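Local coordinates for fiber protein 2 (Fowl adenovirus 1, PDB 2VTW), which forms the trimeric short-fibre spikes at the capsid vertices and, through the C-terminal head domain described here, probably attaches the virion to a host-cell receptor, at residues S25-N30 and A64-A69. Residues are numbered along the deposited sequence; the frame is centred on the assembly and turned at random.
Sequences SNNPFN and AVNENA
Ser25 and Val65 make the first link between a connecting loop and a single-turn helix, the side chain of Ser25 meeting the main chain of Val65. Ser25 OG donates to Val65 O at 2.5 Å, a short bond that reaches the carbonyl from above its plane and not along a lone pair. Lying anti to its own carbonyl carbon (chi1 -79°), the hydroxyl also meets Ala69 CB at 3.8 Å, while Val65 CG2 also touches OG. Asn26 turns elsewhere, its OD1 accepting from Tyr123 N. Asn27 then supplies the second link: its ND2 gives one N-H to Asn66 OD1 at 2.6 Å, nearly straight at 167°. The acceptor lies close to the amide plane of Asn27, yet the two side chains cross at about a right angle and their amide planes stand 48° apart, the N-H coming in at an angle to the Asn66 carbonyl and slightly tilted from its plane. Asn27 ND2 also donates to a water, 2.9 Å away, which in turn donates a hydrogen bond to Asn66 O, so the amide nitrogen of Asn27 is tied to the side chain of Asn66 directly and to its backbone through the water. Beyond it the chain enters strand 28-40, where Phe29 packs edge-to-face with Phe72 and Phe179. The example illustrates polar loop-to-helix docking at the surface of a beta-rich fibre head: the turn of the beta-hairpin formed by strands 4-23 and 28-40 is tied to the helical turn leading into strand 71-76.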
# COMPACT_ATOMS: atom_id res chain seq x y z
N SER A 25 4.81 11.93 24.58
CA SER A 25 4.90 12.47 25.96
C SER A 25 4.06 13.74 26.16
O SER A 25 4.18 14.41 27.19
CB SER A 25 6.36 12.72 26.34
OG SER A 25 6.96 11.49 26.70
N ASN A 26 3.20 14.03 25.18
CA ASN A 26 2.23 15.13 25.20
C ASN A 26 2.82 16.51 24.99
O ASN A 26 2.18 17.52 25.29
CB ASN A 26 1.33 15.05 26.44
CG ASN A 26 0.27 13.98 26.29
OD1 ASN A 26 -0.62 14.09 25.44
ND2 ASN A 26 0.36 12.92 27.10
N ASN A 27 4.01 16.57 24.41
CA ASN A 27 4.63 17.85 24.07
C ASN A 27 4.34 18.14 22.61
O ASN A 27 4.67 17.33 21.75
CB ASN A 27 6.14 17.81 24.34
CG ASN A 27 6.45 17.45 25.78
OD1 ASN A 27 6.04 18.16 26.71
ND2 ASN A 27 7.13 16.33 25.99
N PRO A 28 3.65 19.26 22.33
CA PRO A 28 3.49 19.66 20.94
C PRO A 28 4.76 20.19 20.34
O PRO A 28 5.70 20.54 21.06
CB PRO A 28 2.44 20.79 21.00
CG PRO A 28 1.85 20.72 22.33
CD PRO A 28 2.91 20.16 23.23
N PHE A 29 4.78 20.28 19.02
CA PHE A 29 5.90 20.84 18.30
C PHE A 29 5.41 21.15 16.91
O PHE A 29 4.29 20.81 16.55
CB PHE A 29 7.11 19.88 18.28
CG PHE A 29 6.86 18.57 17.55
CD1 PHE A 29 7.20 18.43 16.20
CD2 PHE A 29 6.27 17.47 18.20
CE1 PHE A 29 6.98 17.24 15.51
CE2 PHE A 29 6.04 16.27 17.51
CZ PHE A 29 6.42 16.16 16.16
N ASN A 30 6.25 21.81 16.13
CA ASN A 30 5.87 22.23 14.81
C ASN A 30 6.69 21.55 13.70
O ASN A 30 7.90 21.36 13.82
CB ASN A 30 5.99 23.74 14.74
CG ASN A 30 5.09 24.42 15.76
OD1 ASN A 30 5.57 25.08 16.70
ND2 ASN A 30 3.77 24.21 15.63
N ALA A 64 13.87 12.74 31.24
CA ALA A 64 13.92 11.45 30.57
C ALA A 64 12.63 11.16 29.81
O ALA A 64 12.65 10.89 28.61
CB ALA A 64 14.21 10.33 31.57
N VAL A 65 11.49 11.23 30.50
CA VAL A 65 10.20 10.92 29.88
C VAL A 65 9.89 11.77 28.64
O VAL A 65 9.25 11.28 27.71
CB VAL A 65 9.01 11.01 30.91
CG1 VAL A 65 8.68 12.48 31.26
CG2 VAL A 65 7.77 10.27 30.36
N ASN A 66 10.37 13.01 28.60
CA ASN A 66 10.13 13.90 27.46
C ASN A 66 11.10 13.73 26.29
O ASN A 66 10.70 13.81 25.12
CB ASN A 66 10.16 15.36 27.90
CG ASN A 66 9.03 15.70 28.82
OD1 ASN A 66 7.88 15.84 28.39
ND2 ASN A 66 9.33 15.83 30.11
N GLU A 67 12.38 13.52 26.62
CA GLU A 67 13.46 13.41 25.63
C GLU A 67 13.49 12.04 24.94
O GLU A 67 13.99 11.93 23.82
CB GLU A 67 14.82 13.62 26.30
CG GLU A 67 15.05 14.98 26.93
CD GLU A 67 16.24 15.00 27.90
OE1 GLU A 67 17.16 14.16 27.76
OE2 GLU A 67 16.24 15.85 28.83
N ASN A 68 12.98 11.02 25.61
CA ASN A 68 13.03 9.65 25.12
C ASN A 68 11.77 9.19 24.36
O ASN A 68 11.63 8.00 24.08
CB ASN A 68 13.26 8.68 26.29
CG ASN A 68 14.63 8.86 26.94
OD1 ASN A 68 15.48 9.62 26.45
ND2 ASN A 68 14.85 8.16 28.07
N ALA A 69 10.87 10.13 24.06
CA ALA A 69 9.66 9.83 23.30
C ALA A 69 10.08 9.48 21.87
O ALA A 69 10.89 10.18 21.28
CB ALA A 69 8.70 11.03 23.31
O HOH W 1 8.40 14.67 23.96